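KLLA0E08119p (Kluyveromyces lactis, PDB 3VA7) probably carboxylates urea to urea-1-carboxylate (allophanate) with bicarbonate and ATP, using a biotin carried on the same chain, the first step of urea breakdown. Local coordinates at residues Phe478-Pro483 against Arg619-Gly624; Ile532-Pro537 against Val584-Tyr589; Leu590-Gly595 against Leu627-Pro632; Leu539-Glu544 against Ile569-Gly574; Val489-Gly494 against Gly603-Phe608. All blocks are in the same frame, centred on the assembly; numbering follows the deposited sequence.

Contact 1. Residues Phe478-Pro483 against Arg619-Gly624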
# COMPACT_ATOMS: atom_id res chain seq x y z
N PHE A 478 -20.27 -7.01 0.91
CA PHE A 478 -20.98 -5.96 1.64
C PHE A 478 -20.61 -4.56 1.16
O PHE A 478 -19.79 -4.42 0.30
CB PHE A 478 -20.93 -6.17 3.17
CG PHE A 478 -19.58 -5.96 3.79
CD1 PHE A 478 -19.19 -4.70 4.25
CD2 PHE A 478 -18.71 -7.02 3.95
CE1 PHE A 478 -17.96 -4.50 4.86
CE2 PHE A 478 -17.46 -6.84 4.56
CZ PHE A 478 -17.10 -5.57 5.02
N GLU A 479 -21.22 -3.52 1.70
CA GLU A 479 -20.97 -2.18 1.21
C GLU A 479 -20.95 -1.25 2.39
O GLU A 479 -21.77 -1.36 3.27
CB GLU A 479 -22.07 -1.76 0.21
CG GLU A 479 -21.97 -0.29 -0.29
CD GLU A 479 -23.13 0.15 -1.20
OE1 GLU A 479 -23.31 1.39 -1.39
OE2 GLU A 479 -23.85 -0.75 -1.73
N VAL A 480 -20.02 -0.31 2.38
CA VAL A 480 -19.83 0.53 3.53
C VAL A 480 -20.71 1.79 3.46
O VAL A 480 -20.37 2.78 2.79
CB VAL A 480 -18.35 0.92 3.66
CG1 VAL A 480 -18.15 1.83 4.85
CG2 VAL A 480 -17.49 -0.33 3.76
N LEU A 481 -21.84 1.76 4.16
CA LEU A 481 -22.69 2.95 4.23
C LEU A 481 -22.07 4.04 5.06
O LEU A 481 -22.40 5.21 4.86
CB LEU A 481 -24.06 2.61 4.84
CG LEU A 481 -25.24 2.09 4.02
CD1 LEU A 481 -24.87 1.69 2.60
CD2 LEU A 481 -25.87 0.93 4.81
N ALA A 482 -21.22 3.67 6.03
CA ALA A 482 -20.45 4.61 6.87
C ALA A 482 -19.20 3.85 7.39
O ALA A 482 -19.30 2.65 7.66
CB ALA A 482 -21.27 5.08 8.00
N PRO A 483 -18.03 4.53 7.52
CA PRO A 483 -16.76 3.77 7.73
C PRO A 483 -16.42 3.36 9.18
O PRO A 483 -15.79 2.35 9.39
CB PRO A 483 -15.68 4.73 7.20
CG PRO A 483 -16.24 6.13 7.45
CD PRO A 483 -17.78 5.98 7.37
N ARG A 619 -5.48 0.48 3.34
CA ARG A 619 -6.02 1.55 4.22
C ARG A 619 -7.28 1.16 4.98
O ARG A 619 -7.91 0.16 4.66
CB ARG A 619 -6.34 2.85 3.44
CG ARG A 619 -7.29 2.63 2.25
CD ARG A 619 -8.24 3.82 1.93
NE ARG A 619 -9.10 3.50 0.78
CZ ARG A 619 -10.34 2.98 0.86
NH1 ARG A 619 -10.89 2.69 2.06
NH2 ARG A 619 -11.04 2.72 -0.25
N ILE A 620 -7.67 2.01 5.93
CA ILE A 620 -8.98 1.91 6.60
C ILE A 620 -10.15 2.06 5.62
O ILE A 620 -10.00 2.64 4.55
CB ILE A 620 -9.13 2.91 7.75
CG1 ILE A 620 -9.14 4.35 7.25
CG2 ILE A 620 -8.03 2.70 8.82
CD1 ILE A 620 -9.50 5.32 8.38
N LEU A 621 -11.29 1.49 5.97
CA LEU A 621 -12.45 1.53 5.10
C LEU A 621 -12.96 2.95 4.93
O LEU A 621 -12.70 3.80 5.79
CB LEU A 621 -13.54 0.65 5.64
CG LEU A 621 -13.21 -0.81 5.81
CD1 LEU A 621 -14.50 -1.66 5.77
CD2 LEU A 621 -12.28 -1.20 4.70
N LYS A 622 -13.66 3.20 3.82
CA LYS A 622 -14.23 4.51 3.46
C LYS A 622 -15.70 4.39 3.01
O LYS A 622 -16.13 3.32 2.46
CB LYS A 622 -13.42 5.17 2.32
CG LYS A 622 -12.21 6.02 2.77
CD LYS A 622 -11.37 6.53 1.56
CE LYS A 622 -10.69 7.87 1.88
NZ LYS A 622 -9.19 7.93 1.63
N LEU A 623 -16.45 5.48 3.19
CA LEU A 623 -17.86 5.57 2.73
C LEU A 623 -17.85 5.16 1.30
O LEU A 623 -17.06 5.67 0.53
CB LEU A 623 -18.39 7.00 2.82
CG LEU A 623 -19.89 7.37 2.60
CD1 LEU A 623 -19.98 8.89 2.39
CD2 LEU A 623 -20.58 6.65 1.43
N GLY A 624 -18.69 4.19 0.94
CA GLY A 624 -18.73 3.72 -0.44
C GLY A 624 -17.96 2.46 -0.77
O GLY A 624 -18.30 1.79 -1.76

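Contact 2. Residues Ile532-Pro537 against Val584-Tyr589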
# COMPACT_ATOMS: atom_id res chain seq x y z
N ILE A 532 -12.64 -3.03 14.49
CA ILE A 532 -13.28 -1.75 14.75
C ILE A 532 -12.61 -1.06 15.91
O ILE A 532 -12.46 -1.63 16.97
CB ILE A 532 -14.78 -1.93 15.06
CG1 ILE A 532 -15.53 -2.05 13.73
CG2 ILE A 532 -15.40 -0.74 15.83
CD1 ILE A 532 -16.15 -3.35 13.48
N THR A 533 -12.25 0.20 15.72
CA THR A 533 -11.64 0.98 16.76
C THR A 533 -12.50 2.20 17.12
O THR A 533 -12.75 3.03 16.25
CB THR A 533 -10.27 1.56 16.27
OG1 THR A 533 -9.50 0.57 15.56
CG2 THR A 533 -9.47 2.23 17.45
N LEU A 534 -12.86 2.34 18.40
CA LEU A 534 -13.63 3.49 18.97
C LEU A 534 -15.11 3.64 18.52
O LEU A 534 -15.96 3.81 19.37
CB LEU A 534 -12.88 4.79 18.90
CG LEU A 534 -11.67 4.87 19.85
CD1 LEU A 534 -10.89 6.20 19.61
CD2 LEU A 534 -12.02 4.70 21.33
N ASN A 535 -15.43 3.55 17.23
CA ASN A 535 -16.80 3.35 16.78
C ASN A 535 -16.84 2.73 15.39
O ASN A 535 -15.94 2.97 14.58
CB ASN A 535 -17.61 4.66 16.78
CG ASN A 535 -16.95 5.75 15.99
OD1 ASN A 535 -16.12 6.51 16.53
ND2 ASN A 535 -17.32 5.86 14.71
N GLY A 536 -17.87 1.95 15.12
CA GLY A 536 -17.83 1.08 13.95
C GLY A 536 -18.55 1.62 12.75
O GLY A 536 -19.03 2.73 12.77
N PRO A 537 -18.60 0.83 11.67
CA PRO A 537 -19.20 1.18 10.36
C PRO A 537 -20.67 0.86 10.33
O PRO A 537 -21.13 0.10 11.17
CB PRO A 537 -18.51 0.19 9.43
CG PRO A 537 -18.36 -1.04 10.29
CD PRO A 537 -17.93 -0.48 11.62
N VAL A 584 -16.80 0.23 26.47
CA VAL A 584 -15.87 -0.33 27.42
C VAL A 584 -14.81 -0.93 26.56
O VAL A 584 -15.12 -1.72 25.70
CB VAL A 584 -16.52 -1.45 28.35
CG1 VAL A 584 -15.65 -1.68 29.58
CG2 VAL A 584 -17.98 -1.09 28.75
N GLY A 585 -13.56 -0.54 26.79
CA GLY A 585 -12.45 -0.93 25.92
C GLY A 585 -12.34 -0.01 24.71
O GLY A 585 -13.09 0.98 24.61
N CYS A 586 -11.44 -0.35 23.79
CA CYS A 586 -11.16 0.44 22.59
C CYS A 586 -11.67 -0.18 21.30
O CYS A 586 -12.02 0.55 20.37
CB CYS A 586 -9.64 0.62 22.46
SG CYS A 586 -9.02 1.87 21.25
N ARG A 587 -11.71 -1.51 21.23
CA ARG A 587 -11.77 -2.16 19.93
C ARG A 587 -12.73 -3.33 19.99
O ARG A 587 -12.83 -3.95 21.07
CB ARG A 587 -10.36 -2.67 19.50
CG ARG A 587 -9.69 -1.80 18.49
CD ARG A 587 -8.26 -2.09 18.14
NE ARG A 587 -7.42 -1.41 19.08
CZ ARG A 587 -6.62 -0.39 18.81
NH1 ARG A 587 -6.51 0.11 17.60
NH2 ARG A 587 -5.93 0.13 19.81
N ALA A 588 -13.40 -3.63 18.86
CA ALA A 588 -14.21 -4.83 18.70
C ALA A 588 -13.93 -5.45 17.32
O ALA A 588 -13.22 -4.85 16.52
CB ALA A 588 -15.69 -4.50 18.82
N TYR A 589 -14.49 -6.64 17.04
CA TYR A 589 -14.15 -7.41 15.83
C TYR A 589 -15.34 -7.96 15.21
O TYR A 589 -16.16 -8.58 15.87
CB TYR A 589 -13.15 -8.55 16.12
CG TYR A 589 -11.89 -7.93 16.57
CD1 TYR A 589 -11.72 -7.57 17.92
CD2 TYR A 589 -10.91 -7.56 15.62
CE1 TYR A 589 -10.54 -6.88 18.31
CE2 TYR A 589 -9.75 -6.91 16.01
CZ TYR A 589 -9.58 -6.54 17.33
OH TYR A 589 -8.41 -5.89 17.70

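Contact 3. Residues Leu590-Gly595 against Leu627-Pro632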
# COMPACT_ATOMS: atom_id res chain seq x y z
N LEU A 590 -15.46 -7.73 13.92
CA LEU A 590 -16.64 -8.16 13.21
C LEU A 590 -16.30 -9.24 12.24
O LEU A 590 -15.67 -8.95 11.22
CB LEU A 590 -17.22 -6.98 12.49
CG LEU A 590 -18.21 -7.37 11.41
CD1 LEU A 590 -19.42 -8.07 12.01
CD2 LEU A 590 -18.57 -6.09 10.75
N SER A 591 -16.70 -10.47 12.52
CA SER A 591 -16.34 -11.57 11.64
C SER A 591 -17.48 -11.95 10.72
O SER A 591 -18.62 -11.68 11.02
CB SER A 591 -15.90 -12.78 12.45
OG SER A 591 -16.89 -13.18 13.37
N ILE A 592 -17.18 -12.58 9.60
CA ILE A 592 -18.17 -12.90 8.59
C ILE A 592 -17.81 -14.31 8.24
O ILE A 592 -16.63 -14.57 8.01
CB ILE A 592 -17.93 -12.16 7.26
CG1 ILE A 592 -17.67 -10.65 7.41
CG2 ILE A 592 -18.99 -12.49 6.26
CD1 ILE A 592 -18.45 -9.96 8.43
N ARG A 593 -18.78 -15.23 8.25
CA ARG A 593 -18.49 -16.62 7.89
C ARG A 593 -17.81 -16.66 6.50
O ARG A 593 -18.29 -16.03 5.57
CB ARG A 593 -19.77 -17.48 7.93
CG ARG A 593 -19.48 -19.00 7.92
CD ARG A 593 -20.76 -19.84 7.72
NE ARG A 593 -20.52 -21.27 7.56
CZ ARG A 593 -19.96 -22.07 8.48
NH1 ARG A 593 -19.55 -21.56 9.64
NH2 ARG A 593 -19.79 -23.38 8.22
N GLY A 594 -16.69 -17.36 6.40
CA GLY A 594 -15.94 -17.47 5.16
C GLY A 594 -14.86 -16.41 4.96
O GLY A 594 -14.02 -16.54 4.08
N GLY A 595 -14.90 -15.35 5.76
CA GLY A 595 -13.85 -14.35 5.77
C GLY A 595 -14.05 -13.32 4.69
O GLY A 595 -14.95 -13.46 3.88
N LEU A 627 -16.83 -4.65 -0.08
CA LEU A 627 -15.99 -5.79 0.20
C LEU A 627 -16.64 -7.11 -0.08
O LEU A 627 -17.75 -7.36 0.37
CB LEU A 627 -15.54 -5.75 1.65
CG LEU A 627 -14.39 -4.79 1.97
CD1 LEU A 627 -14.86 -3.34 2.05
CD2 LEU A 627 -13.81 -5.23 3.28
N PHE A 628 -15.91 -7.96 -0.78
CA PHE A 628 -16.38 -9.23 -1.29
C PHE A 628 -16.21 -10.36 -0.32
O PHE A 628 -15.21 -10.37 0.42
CB PHE A 628 -15.68 -9.56 -2.64
CG PHE A 628 -16.24 -8.77 -3.77
CD1 PHE A 628 -15.78 -7.48 -4.03
CD2 PHE A 628 -17.32 -9.26 -4.49
CE1 PHE A 628 -16.36 -6.70 -5.04
CE2 PHE A 628 -17.90 -8.50 -5.50
CZ PHE A 628 -17.42 -7.21 -5.77
N LEU A 629 -17.18 -11.30 -0.31
CA LEU A 629 -17.14 -12.46 0.59
C LEU A 629 -16.83 -13.71 -0.17
O LEU A 629 -16.60 -13.66 -1.37
CB LEU A 629 -18.46 -12.65 1.32
CG LEU A 629 -19.09 -11.51 2.11
CD1 LEU A 629 -20.16 -12.14 2.99
CD2 LEU A 629 -18.07 -10.71 2.95
N ASN A 630 -16.87 -14.85 0.52
CA ASN A 630 -16.47 -16.13 -0.03
C ASN A 630 -17.62 -17.16 0.06
O ASN A 630 -17.49 -18.17 0.78
CB ASN A 630 -15.22 -16.59 0.72
CG ASN A 630 -14.87 -18.07 0.48
OD1 ASN A 630 -15.19 -18.63 -0.58
ND2 ASN A 630 -14.18 -18.69 1.45
N GLN A 631 -18.74 -16.91 -0.63
CA GLN A 631 -19.83 -17.91 -0.76
C GLN A 631 -19.34 -19.05 -1.68
O GLN A 631 -19.12 -18.83 -2.89
CB GLN A 631 -21.10 -17.28 -1.37
CG GLN A 631 -22.46 -17.61 -0.68
CD GLN A 631 -22.93 -16.47 0.28
OE1 GLN A 631 -23.98 -15.82 0.07
NE2 GLN A 631 -22.12 -16.20 1.31
N PRO A 632 -19.16 -20.27 -1.12
CA PRO A 632 -18.56 -21.38 -1.92
C PRO A 632 -19.23 -21.62 -3.31
O PRO A 632 -18.52 -21.84 -4.30
CB PRO A 632 -18.68 -22.60 -0.99
CG PRO A 632 -19.78 -22.21 0.08
CD PRO A 632 -19.63 -20.70 0.22

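Contact 4. Residues Leu539-Glu544 against Ile569-Gly574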
# COMPACT_ATOMS: atom_id res chain seq x y z
N LEU A 539 -22.96 -1.18 7.61
CA LEU A 539 -22.73 -1.94 6.41
C LEU A 539 -24.02 -2.45 5.80
O LEU A 539 -24.90 -2.90 6.51
CB LEU A 539 -21.83 -3.14 6.73
CG LEU A 539 -20.58 -2.96 7.59
CD1 LEU A 539 -19.99 -4.36 7.84
CD2 LEU A 539 -19.57 -2.01 6.92
N LEU A 540 -24.13 -2.41 4.48
CA LEU A 540 -25.24 -2.99 3.77
C LEU A 540 -24.79 -4.32 3.18
O LEU A 540 -23.78 -4.41 2.52
CB LEU A 540 -25.74 -2.05 2.68
CG LEU A 540 -26.76 -2.48 1.59
CD1 LEU A 540 -27.89 -3.32 2.16
CD2 LEU A 540 -27.33 -1.23 0.88
N PHE A 541 -25.55 -5.37 3.44
CA PHE A 541 -25.17 -6.66 2.96
C PHE A 541 -25.95 -6.98 1.69
O PHE A 541 -27.18 -6.81 1.66
CB PHE A 541 -25.41 -7.71 4.03
CG PHE A 541 -24.27 -7.86 4.98
CD1 PHE A 541 -23.36 -8.90 4.83
CD2 PHE A 541 -24.11 -6.97 6.03
CE1 PHE A 541 -22.31 -9.04 5.71
CE2 PHE A 541 -23.05 -7.11 6.91
CZ PHE A 541 -22.15 -8.12 6.76
N HIS A 542 -25.24 -7.45 0.67
CA HIS A 542 -25.84 -7.65 -0.65
C HIS A 542 -26.10 -9.09 -0.91
O HIS A 542 -26.54 -9.51 -2.00
CB HIS A 542 -24.95 -7.06 -1.73
CG HIS A 542 -25.11 -5.60 -1.84
ND1 HIS A 542 -24.13 -4.70 -1.48
CD2 HIS A 542 -26.19 -4.85 -2.20
CE1 HIS A 542 -24.57 -3.47 -1.65
NE2 HIS A 542 -25.82 -3.54 -2.09
N THR A 543 -25.79 -9.86 0.11
CA THR A 543 -25.85 -11.28 0.01
C THR A 543 -26.08 -11.81 1.43
O THR A 543 -26.17 -11.03 2.38
CB THR A 543 -24.57 -11.76 -0.62
OG1 THR A 543 -24.66 -13.16 -0.84
CG2 THR A 543 -23.41 -11.47 0.32
N GLU A 544 -26.16 -13.12 1.60
CA GLU A 544 -26.47 -13.67 2.93
C GLU A 544 -25.27 -14.30 3.60
O GLU A 544 -24.42 -14.87 2.94
CB GLU A 544 -27.66 -14.65 2.89
CG GLU A 544 -27.47 -15.91 2.05
CD GLU A 544 -28.31 -17.11 2.56
OE1 GLU A 544 -29.49 -16.90 2.99
OE2 GLU A 544 -27.77 -18.26 2.55
N ILE A 569 -24.93 -14.27 14.45
CA ILE A 569 -26.10 -13.65 13.84
C ILE A 569 -26.22 -13.92 12.36
O ILE A 569 -25.30 -13.63 11.62
CB ILE A 569 -26.05 -12.17 14.07
CG1 ILE A 569 -26.07 -11.96 15.57
CG2 ILE A 569 -27.22 -11.46 13.33
CD1 ILE A 569 -24.95 -11.15 15.97
N GLU A 570 -27.38 -14.45 11.94
CA GLU A 570 -27.75 -14.69 10.53
C GLU A 570 -28.24 -13.41 9.80
O GLU A 570 -29.20 -12.79 10.21
CB GLU A 570 -28.83 -15.79 10.44
CG GLU A 570 -28.30 -17.25 10.34
CD GLU A 570 -29.30 -18.30 10.89
OE1 GLU A 570 -29.53 -19.35 10.22
OE2 GLU A 570 -29.86 -18.07 12.01
N VAL A 571 -27.55 -13.03 8.72
CA VAL A 571 -27.80 -11.75 8.02
C VAL A 571 -28.44 -12.05 6.67
O VAL A 571 -28.10 -13.05 6.01
CB VAL A 571 -26.50 -10.91 7.82
CG1 VAL A 571 -26.72 -9.75 6.87
CG2 VAL A 571 -25.96 -10.38 9.14
N LYS A 572 -29.36 -11.20 6.25
CA LYS A 572 -30.21 -11.60 5.12
C LYS A 572 -29.80 -11.11 3.72
O LYS A 572 -29.71 -11.93 2.79
CB LYS A 572 -31.71 -11.37 5.42
CG LYS A 572 -32.47 -12.69 5.69
CD LYS A 572 -33.97 -12.52 6.15
CE LYS A 572 -34.75 -11.39 5.43
NZ LYS A 572 -34.62 -10.08 6.15
N ARG A 573 -29.57 -9.82 3.54
CA ARG A 573 -29.50 -9.26 2.17
C ARG A 573 -30.51 -8.16 2.12
O ARG A 573 -31.71 -8.41 2.25
CB ARG A 573 -29.82 -10.26 1.06
CG ARG A 573 -30.01 -9.57 -0.29
CD ARG A 573 -30.09 -10.54 -1.44
NE ARG A 573 -30.11 -9.81 -2.72
CZ ARG A 573 -30.48 -10.33 -3.91
NH1 ARG A 573 -30.89 -11.61 -4.01
NH2 ARG A 573 -30.45 -9.56 -5.00
N GLY A 574 -30.00 -6.95 1.93
CA GLY A 574 -30.76 -5.78 2.30
C GLY A 574 -30.56 -5.47 3.78
O GLY A 574 -31.01 -4.43 4.25

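Contact 5. Residues Val489-Gly494 against Gly603-Phe608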
# COMPACT_ATOMS: atom_id res chain seq x y z
N VAL A 489 -9.48 -4.41 7.60
CA VAL A 489 -9.34 -5.82 7.43
C VAL A 489 -8.07 -6.27 8.11
O VAL A 489 -7.04 -5.68 7.86
CB VAL A 489 -9.13 -6.18 5.99
CG1 VAL A 489 -8.93 -7.73 5.85
CG2 VAL A 489 -10.27 -5.64 5.17
N GLN A 490 -8.15 -7.29 8.96
CA GLN A 490 -6.97 -7.84 9.65
C GLN A 490 -7.03 -9.34 9.63
O GLN A 490 -8.15 -9.86 9.45
CB GLN A 490 -6.90 -7.36 11.11
CG GLN A 490 -6.76 -5.88 11.24
CD GLN A 490 -5.41 -5.40 10.77
OE1 GLN A 490 -5.22 -4.19 10.58
NE2 GLN A 490 -4.46 -6.33 10.56
N ASP A 491 -5.89 -10.02 9.79
CA ASP A 491 -5.89 -11.47 10.04
C ASP A 491 -4.86 -11.91 11.06
O ASP A 491 -4.07 -11.10 11.53
CB ASP A 491 -5.79 -12.31 8.74
CG ASP A 491 -4.46 -12.13 7.99
OD1 ASP A 491 -3.47 -11.64 8.60
OD2 ASP A 491 -4.41 -12.50 6.79
N TYR A 492 -4.85 -13.20 11.43
CA TYR A 492 -4.09 -13.65 12.59
C TYR A 492 -3.40 -14.95 12.31
O TYR A 492 -4.10 -15.90 11.90
CB TYR A 492 -5.02 -13.89 13.77
CG TYR A 492 -4.24 -14.41 14.94
CD1 TYR A 492 -3.64 -13.51 15.84
CD2 TYR A 492 -4.04 -15.79 15.11
CE1 TYR A 492 -2.88 -13.97 16.89
CE2 TYR A 492 -3.30 -16.28 16.19
CZ TYR A 492 -2.73 -15.36 17.05
OH TYR A 492 -1.98 -15.79 18.07
N PRO A 493 -2.08 -15.06 12.60
CA PRO A 493 -1.22 -14.17 13.39
C PRO A 493 -0.79 -12.87 12.72
O PRO A 493 -0.20 -12.01 13.39
CB PRO A 493 0.00 -15.03 13.70
CG PRO A 493 0.02 -16.07 12.58
CD PRO A 493 -1.32 -16.23 12.06
N GLY A 494 -1.09 -12.69 11.45
CA GLY A 494 -0.74 -11.42 10.76
C GLY A 494 0.45 -11.63 9.82
O GLY A 494 0.70 -12.74 9.32
N GLY A 603 2.26 -12.63 2.58
CA GLY A 603 1.78 -13.77 3.32
C GLY A 603 0.48 -13.56 4.09
O GLY A 603 -0.08 -14.50 4.65
N SER A 604 -0.00 -12.32 4.11
CA SER A 604 -1.09 -11.94 5.02
C SER A 604 -2.00 -10.92 4.39
O SER A 604 -1.57 -10.04 3.61
CB SER A 604 -0.54 -11.34 6.30
OG SER A 604 -1.59 -10.71 6.99
N ARG A 605 -3.26 -11.02 4.76
CA ARG A 605 -4.25 -10.07 4.35
C ARG A 605 -4.40 -8.91 5.32
O ARG A 605 -5.34 -8.12 5.18
CB ARG A 605 -5.59 -10.78 4.17
CG ARG A 605 -5.54 -11.71 3.01
CD ARG A 605 -6.81 -12.47 2.90
NE ARG A 605 -6.90 -13.13 1.60
CZ ARG A 605 -6.54 -14.36 1.32
NH1 ARG A 605 -5.99 -15.13 2.24
NH2 ARG A 605 -6.71 -14.81 0.06
N SER A 606 -3.48 -8.79 6.28
CA SER A 606 -3.60 -7.72 7.26
C SER A 606 -3.22 -6.39 6.67
O SER A 606 -2.27 -6.30 5.86
CB SER A 606 -2.73 -7.97 8.48
OG SER A 606 -3.30 -8.95 9.30
N THR A 607 -3.95 -5.36 7.12
CA THR A 607 -3.69 -3.99 6.75
C THR A 607 -2.59 -3.34 7.59
O THR A 607 -2.69 -3.27 8.81
CB THR A 607 -4.93 -3.14 6.94
OG1 THR A 607 -6.08 -3.78 6.35
CG2 THR A 607 -4.73 -1.77 6.35
N PHE A 608 -1.53 -2.86 6.92
CA PHE A 608 -0.55 -1.98 7.58
C PHE A 608 -0.69 -0.59 6.98
O PHE A 608 -0.09 -0.31 5.94
CB PHE A 608 0.86 -2.48 7.36
CG PHE A 608 1.92 -1.64 8.04
CD1 PHE A 608 1.70 -1.11 9.31
CD2 PHE A 608 3.13 -1.42 7.44
CE1 PHE A 608 2.70 -0.31 9.92
CE2 PHE A 608 4.12 -0.64 8.05
CZ PHE A 608 3.91 -0.07 9.28
O HOH W 1 -8.00 -2.54 5.27

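Contact 1. Residues Phe478-Pro483 against Arg619-Gly624
Val-480 is the residue of 478-483 that meets the loop 619-624 most fully. Its backbone O accepts from Gly-624 N at 2.9 Å; the bond is nearly straight, 172° at the hydrogen. CG1, anti to the backbone N (chi1 179°), rests on the carbonyl O of Lys-622 at 3.5 Å, while CG2 meets CD1 of Leu-621 at 3.8 Å, the two side chains crossing at about a right angle. Farther on, Pro-483 sets its CB against Leu-621 O at 3.4 Å, and Leu-623 lays CG near the carbonyl O of Leu-481. The loop is shaped from within: Arg-619 NH1 bonds to Ile-620 O, almost in the guanidinium plane, and CD of Lys-622 lies over one guanidinium face. Asp-625 follows, forming a salt bridge with Arg-619 and accepting from Lys-622 N. Leu-481 and Ala-482 form a classic beta bulge facing Lys-538. With a single direct hydrogen bond between the segments and otherwise carbon against carbonyl oxygen or methyl, the loop is tied at Gly-624 just before strand 626-628, while 621-623, ahead of it, meet 478-483 by packing.

Contact 2. Residues Ile532-Pro537 against Val584-Tyr589
Backbone hydrogen bonds carry the pairing of Ile-532 to Leu-534 with Cys-586 to Ala-588. Ile-532 and Ala-588 form an antiparallel hydrogen-bonded pair: Ile-532 N gives to Ala-588 O at 2.8 Å, and Ala-588 N returns a bond to Ile-532 O at 2.9 Å. Beyond them Leu-534 N reaches Cys-586 O at 2.8 Å, with an angle of 170° at the hydrogen. Ile-532 O also receives a CA-H...O contact from Arg-587 CA at 3.1 Å.

Packing comes from Thr-533 and Arg-587, a non-hydrogen-bonded pair whose side chains run side by side on the same face of the sheet. Thr-533 CG2, anti to the backbone N, lies over a guanidinium face, 3.6 Å from Arg-587 NH1. The same methyl meets Cys-586 SG at 3.8 Å, and CD2 of Leu-534 approaches that sulfur from farther along the turn.

Polar ends are met from outside: Thr-533 OG1 bonds to Asn-486 O. Gln-772 bonds to both Cys-586 N and Arg-587 O, tying this sheet of the carboxyltransferase A and B region to a more distant loop. The chemistry thus divides the work: main-chain bonds set the strand register, while the arginine, with the Thr-533 methyl over its guanidinium, is tied through NE to Gly-771 O, and its NH1 has a weak bond to a glycerol and a long, weak ion pair with Glu-531.

Contact 3. Residues Leu590-Gly595 against Leu627-Pro632
A type II beta turn, Ile-592 to Gly-595, ends strand 587-592 and sets its two glycines against the chain leaving strand 626-628. The turn is closed by Gly-595 N, which bonds to Ile-592 O at 2.9 Å. Across the contact, Ile-592 and Leu-629 cross at about a right angle: CG2 of Ile-592 touches Leu-629 CD1 at 3.5 Å and lies 3.9 Å from Leu-629 CD2, fitting against both methyls of the fork. With CG2 anti to the backbone N (chi1 of Ile-592 -48°), this branch is the one presented to the leucine. The polar half is slighter. Asn-630 directs ND2 to Gly-594 O at 3.4 Å, a weak hydrogen bond, and its CB stands 3.6 Å from the same oxygen. The carbonyl O of Gly-595 lies near the backbone of Leu-629 and Asn-630 without bonding to it. Asn-523 bonds to the turn at two points, accepting from Gly-594 N and giving to Ile-592 O. The apolar pair occupies a buried place between two sheets: Ile-592 also packs on Thr-545 and Ile-547 of strand 545-550, its sheet neighbour, while Leu-629 reaches Phe-478 of strand 477-480, which runs beside strand 626-628.

Contact 4. Residues Leu539-Glu544 against Ile569-Gly574
The Phe-541 ring has CG1 of Val-571 over one face, 4.1 Å from the ring centroid and 28° off the ring normal, a CH-pi contact. The methyl is displaced toward the root of the ring, its nearest atom being Phe-541 CG at 3.6 Å, and the two side chains cross at about a right angle. The valine presents CG1 because that branch lies anti to the backbone N (chi1 169°). The other flat group, the guanidinium of Arg-573, has His-542 O set obliquely to it, with NE 3.7 Å from that oxygen. Its chain is extended from CG to NE and runs along the backbone of His-542 and Thr-543.

Between these groups the main chains join. Gly-574 N bonds to Phe-541 O at 2.8 Å, and Arg-573 CA adds a CA-H...O contact to the same carbonyl at 3.4 Å. Leu-540 lays CD1 on Gly-574 CA at 3.8 Å, and on the other flank Glu-544 brings CB to Lys-572 O at 3.4 Å.

Phe-541 and Val-571 both continue inward onto Ile-547 of strand 545-550, whereas Lys-572, Arg-573 and Glu-544 lie at the exposed margin. Lys-572 N is bonded to Asp-575, just ahead of strand 576-582. The contact therefore grades from an apolar interior to a charged surface: a ring and methyls fill the inner side, one backbone bond fixes the crossing of the two chains, and on the outer side the Arg-573 chain and Glu-544 CB pack against backbone, while the Lys-572 side chain points away.

Contact 5. Residues Val489-Gly494 against Gly603-Phe608
Ser-604 opens the contact by giving its hydroxyl OG to Asp-491 OD1 at 2.6 Å, on the syn side and 18° out of the carboxylate plane. OG is anti to the backbone N (chi1 166°), a setting from which it also accepts from Ser-606 N at 2.8 Å, forming an ST turn. CB of the same serine packs on the carbonyl of Gly-494. Next, Arg-605 uses its backbone N, which bonds to Asp-491 OD2 at 2.8 Å from above the carboxylate plane; its carbonyl O packs against Val-489 CG1, and its guanidinium leads away to Val-598 O. Ser-606 supplies the third donor, OG to Asp-491 OD1 at 2.8 Å, well out of the plane. Both carboxylate oxygens are thereby gripped, OD1 twice, and the three bonds fix the rotation of the buried group; so many donors would be expected to favour its charged form. Beyond the segments, Arg-495 bonds to Ser-606 O. Thr-607 then turns to Val-489, whose carbonyl O takes OG1 at 2.6 Å, in plane on a lone pair, and Thr-607 N at 3.2 Å. A water lies between Thr-607 OG1, to which it donates, and Val-489 N, from which it takes a weak bond. An aspartate held by successive hydroxyl and amide donors around an ST turn here fastens the long loop ahead of strand 626-628 to edge strand 488-490.

From the N-terminal side, strand 477-480 opens contact 1 and strand 488-490 opens contact 5; both wait more than a hundred residues for partners in the long loop after strand 587-592. Contact 5 closes first, so it lies wholly within contact 1. Inside both sits contact 2, joining neighbouring strands 529-533 and 587-592, and within that contact 4, linking strand 538-541 of one antiparallel sheet to strand 569-571 of the other. Contact 3 begins after contact 2 has closed and ends beyond 619-624, thereby crossing contacts 1 and 5. Contacts 3 and 4, with centres about 11 Å apart, bridge the two sheets; contacts 1 and 5 bind the loop to them.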